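Local coordinates for protein NADP-dependent alcohol dehydrogenase (Entamoeba histolytica, PDB 2OUI) that probably catalyses the NADP-dependent, zinc-requiring interconversion of alcohols and the corresponding carbonyl compounds, working as a tetramer, at residues D144-M147 against L148-M151; G297-V300 against R301-L305. The protein carries 1 engineered substitution. One frame throughout, in Å; residues are numbered along the deposited sequence.

Interaction 1: residues D144-M147 against L148-M151; sequences DAVM and LSDM. With ZN (zinc ion), chain E.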
loop_
_atom_site.group_PDB
_atom_site.type_symbol
_atom_site.label_atom_id
_atom_site.label_comp_id
_atom_site.label_asym_id
_atom_site.label_seq_id
_atom_site.Cartn_x
_atom_site.Cartn_y
_atom_site.Cartn_z
ATOM N N ASP A 144 -8.768 14.226 29.598
ATOM C CA ASP A 144 -9.080 13.885 28.201
ATOM C C ASP A 144 -7.840 13.400 27.451
ATOM O O ASP A 144 -7.916 12.504 26.600
ATOM C CB ASP A 144 -9.690 15.086 27.468
ATOM C CG ASP A 144 -11.079 15.445 27.970
ATOM O OD1 ASP A 144 -11.645 14.703 28.812
ATOM O OD2 ASP A 144 -11.604 16.488 27.509
ATOM N N ALA A 145 -6.688 14.000 27.755
ATOM C CA ALA A 145 -5.453 13.631 27.058
ATOM C C ALA A 145 -4.953 12.232 27.417
ATOM O O ALA A 145 -4.288 11.590 26.592
ATOM C CB ALA A 145 -4.366 14.662 27.321
ATOM N N VAL A 146 -5.238 11.762 28.640
ATOM C CA VAL A 146 -4.745 10.437 29.059
ATOM C C VAL A 146 -5.395 9.305 28.245
ATOM O O VAL A 146 -4.858 8.179 28.155
ATOM C CB VAL A 146 -4.858 10.199 30.587
ATOM C CG1 VAL A 146 -6.305 9.981 31.012
ATOM C CG2 VAL A 146 -3.965 9.036 30.993
ATOM N N MET A 147 -6.540 9.614 27.633
ATOM C CA MET A 147 -7.198 8.658 26.724
ATOM C C MET A 147 -6.432 8.461 25.428
ATOM O O MET A 147 -6.631 7.454 24.743
ATOM C CB MET A 147 -8.623 9.118 26.397
ATOM C CG MET A 147 -9.547 9.265 27.612
ATOM S SD MET A 147 -9.844 7.726 28.505
ATOM C CE MET A 147 -8.759 7.875 29.904
ATOM N N LEU A 148 -5.575 9.419 25.081
ATOM C CA LEU A 148 -4.684 9.297 23.903
ATOM C C LEU A 148 -3.618 8.196 24.020
ATOM O O LEU A 148 -3.241 7.605 23.030
ATOM C CB LEU A 148 -4.003 10.647 23.596
ATOM C CG LEU A 148 -4.905 11.811 23.176
ATOM C CD1 LEU A 148 -4.160 13.135 23.223
ATOM C CD2 LEU A 148 -5.521 11.554 21.775
ATOM N N SER A 149 -3.147 7.917 25.237
ATOM C CA SER A 149 -1.967 7.084 25.478
ATOM C C SER A 149 -2.136 5.676 24.934
ATOM O O SER A 149 -1.182 5.095 24.426
ATOM C CB SER A 149 -1.737 6.962 26.996
ATOM O OG SER A 149 -1.520 8.249 27.555
ATOM N N ASP A 150 -3.364 5.173 25.044
ATOM C CA ASP A 150 -3.685 3.774 24.771
ATOM C C ASP A 150 -5.068 3.690 24.121
ATOM O O ASP A 150 -5.193 3.076 23.068
ATOM C CB ASP A 150 -3.603 2.984 26.085
ATOM C CG ASP A 150 -3.700 1.465 25.908
ATOM O OD1 ASP A 150 -3.670 0.962 24.751
ATOM O OD2 ASP A 150 -3.822 0.781 26.961
ATOM N N MET A 151 -6.096 4.323 24.690
ATOM C CA MET A 151 -7.463 4.058 24.178
ATOM C C MET A 151 -7.686 4.571 22.759
ATOM O O MET A 151 -8.093 3.815 21.879
ATOM C CB MET A 151 -8.547 4.586 25.109
ATOM C CG MET A 151 -8.488 4.000 26.542
ATOM S SD MET A 151 -8.788 2.215 26.578
ATOM C CE MET A 151 -7.141 1.508 26.514
HETATM ZN ZN ZN E . -3.748 -0.847 27.859
HETATM O O HOH W 1 -5.377 5.692 27.202
#

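Interaction 2: residues G297-V300 against R301-L305; sequences GGRV and RMEKL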
loop_
_atom_site.group_PDB
_atom_site.type_symbol
_atom_site.label_atom_id
_atom_site.label_comp_id
_atom_site.label_asym_id
_atom_site.label_seq_id
_atom_site.Cartn_x
_atom_site.Cartn_y
_atom_site.Cartn_z
ATOM N N GLY A 297 3.139 3.982 18.979
ATOM C CA GLY A 297 3.372 4.914 20.078
ATOM C C GLY A 297 4.407 5.943 19.655
ATOM O O GLY A 297 4.591 6.209 18.455
ATOM N N GLY A 298 5.058 6.558 20.638
ATOM C CA GLY A 298 5.942 7.682 20.360
ATOM C C GLY A 298 5.218 9.015 20.266
ATOM O O GLY A 298 3.987 9.091 20.323
ATOM N N ARG A 299 5.977 10.082 20.054
ATOM C CA ARG A 299 5.389 11.389 20.224
ATOM C C ARG A 299 4.606 11.775 18.991
ATOM O O ARG A 299 3.603 12.462 19.094
ATOM C CB ARG A 299 6.441 12.433 20.577
ATOM C CG ARG A 299 6.974 13.197 19.428
ATOM C CD ARG A 299 7.879 14.330 19.917
ATOM N NE ARG A 299 8.994 14.483 18.996
ATOM C CZ ARG A 299 8.952 15.224 17.898
ATOM N NH1 ARG A 299 7.855 15.902 17.580
ATOM N NH2 ARG A 299 10.018 15.300 17.122
ATOM N N VAL A 300 5.034 11.321 17.821
ATOM C CA VAL A 300 4.324 11.749 16.614
ATOM C C VAL A 300 2.874 11.244 16.650
ATOM O O VAL A 300 1.942 12.006 16.384
ATOM C CB VAL A 300 5.106 11.382 15.330
ATOM C CG1 VAL A 300 4.229 11.549 14.077
ATOM C CG2 VAL A 300 6.363 12.275 15.233
ATOM N N ARG A 301 2.690 9.962 16.970
ATOM C CA ARG A 301 1.372 9.359 17.107
ATOM C C ARG A 301 0.496 10.167 18.075
ATOM O O ARG A 301 -0.659 10.471 17.790
ATOM C CB ARG A 301 1.529 7.905 17.598
ATOM C CG ARG A 301 0.219 7.106 17.755
ATOM C CD ARG A 301 -0.453 6.881 16.387
ATOM N NE ARG A 301 -1.578 5.939 16.487
ATOM C CZ ARG A 301 -2.263 5.467 15.455
ATOM N NH1 ARG A 301 -1.962 5.826 14.200
ATOM N NH2 ARG A 301 -3.236 4.616 15.677
ATOM N N MET A 302 1.065 10.535 19.224
ATOM C CA MET A 302 0.326 11.350 20.204
ATOM C C MET A 302 -0.028 12.715 19.663
ATOM O O MET A 302 -1.141 13.194 19.888
ATOM C CB MET A 302 1.124 11.495 21.505
ATOM C CG MET A 302 1.357 10.177 22.249
ATOM S SD MET A 302 -0.152 9.315 22.808
ATOM C CE MET A 302 -0.382 8.064 21.496
ATOM N N GLU A 303 0.912 13.365 18.978
ATOM C CA GLU A 303 0.674 14.729 18.468
ATOM C C GLU A 303 -0.430 14.750 17.409
ATOM O O GLU A 303 -1.261 15.665 17.416
ATOM C CB GLU A 303 1.960 15.311 17.884
ATOM C CG GLU A 303 3.059 15.535 18.891
ATOM C CD GLU A 303 4.381 15.952 18.233
ATOM O OE1 GLU A 303 4.462 15.975 16.977
ATOM O OE2 GLU A 303 5.331 16.259 18.989
ATOM N N LYS A 304 -0.417 13.751 16.510
ATOM C CA LYS A 304 -1.431 13.592 15.444
ATOM C C LYS A 304 -2.809 13.422 16.046
ATOM O O LYS A 304 -3.749 14.136 15.673
ATOM C CB LYS A 304 -1.163 12.353 14.577
ATOM C CG LYS A 304 0.213 12.279 13.943
ATOM C CD LYS A 304 0.386 13.290 12.904
ATOM C CE LYS A 304 0.039 12.720 11.562
ATOM N NZ LYS A 304 0.580 13.716 10.604
ATOM N N LEU A 305 -2.926 12.467 16.974
ATOM C CA LEU A 305 -4.223 12.160 17.601
ATOM C C LEU A 305 -4.699 13.349 18.448
ATOM O O LEU A 305 -5.874 13.739 18.396
ATOM C CB LEU A 305 -4.105 10.890 18.446
ATOM C CG LEU A 305 -3.828 9.632 17.599
ATOM C CD1 LEU A 305 -3.731 8.435 18.507
ATOM C CD2 LEU A 305 -4.936 9.441 16.576
HETATM O O HOH W 2 5.061 8.103 16.663
#

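Interaction 1: residues D144-M147 against L148-M151
The carbonyl oxygen of Val146 is gripped from two directions across the 144-147/148-151 junction: water 1 donates to Val146 O at 2.7 Å, and Ser149 N gives it a weak bond of 3.4 Å. The same water accepts from Met151 N (2.9 Å), so a solvent molecule links Val146 O to Met151 N beside the wider pi-type turn at 148-151. One step earlier, Ala145 to Leu148 forms a type I beta turn closed by Leu148 N to Ala145 O at 2.9 Å; the donor stands above the carbonyl plane, 58° out of it. Leu148 CD1 then comes within 4.4 Å of Ala145 CB. Met147 and Met151 are both bent at chi2 and chi3, and Met147 SD meets Met151 CG loosely at 4.4 Å. Ser149 OG donates to Val83 O, outside the two segments. Asp150 has CG anti to the backbone N (chi1 -171°), which carries the carboxylate away from the turn, and OD2 binds zinc at 1.9 Å. Cys37 and His59 are further ligands of this metal. The water-bridged turn thus holds the backbone on either side of Asp150, from which the side chain reaches the metal.

Interaction 2: residues G297-V300 against R301-L305
Arg299 and Glu303, one helical turn apart, form a salt bridge in helix 298-310. Arg299 NH1 donates to Glu303 OE2 at 2.9 Å with an N-H...O angle of 162°. The oxygen lies at the guanidinium edge, only 4° from its plane, and is met on its syn side, although the two flat groups are turned 50° against each other. Glu303 reaches across with an extended chain beyond CG, while Arg299 bends at chi3 and lays its CD against the same oxygen. Beneath this pair the backbone is tight: Glu303 N to Arg299 O is 2.8 Å, and Lys304 N to Val300 O is 2.9 Å. Val300 and Lys304 run side by side, CG1 to CG 4.1 Å. Toward Gly297 and Gly298 the bonding is looser. Met302 N reaches Gly298 O only through a weak 3.4 Å bond, although Met302 CG packs on that oxygen, and Arg301 N meets Gly297 O through water 2 instead of directly. Gly298, with a positive phi, leads the chain into the helix. The partly exposed Arg301 and Lys304 send their charged ends elsewhere, to Glu160 of the same chain and to Asp168 of a third subunit. Val300 N is taken by Gln96 of a second subunit, so this part of the helix lies at subunit interfaces. Within the chain, Met302 and Glu303 rest on strand 134-135, and Arg301 and Leu305 face helix 148-161, where Arg301 touches His157 and Leu305 touches Thr153 and Phe156.

Interactions 1 and 2, whose centres lie 11 Å apart, are separate in sequence but meet directly where helix 298-310 packs on the 144-151 stretch. Leu148 CD2 comes to 3.7 Å from Leu305 CB, Met302 CE to 3.3 Å from Leu148 O, and Met302 SD to 3.9 Å from Ser149 CA. The residues just before the zinc ligand Asp150 are therefore backed by the face of helix 298-310 that carries Met302 and Leu305. The Met302 side chain remains about 11 Å from the zinc at nearest approach, so interaction 2 contributes no ligand: interaction 1 reaches the metal site, whereas interaction 2 connects its backing helix with neighbouring subunits.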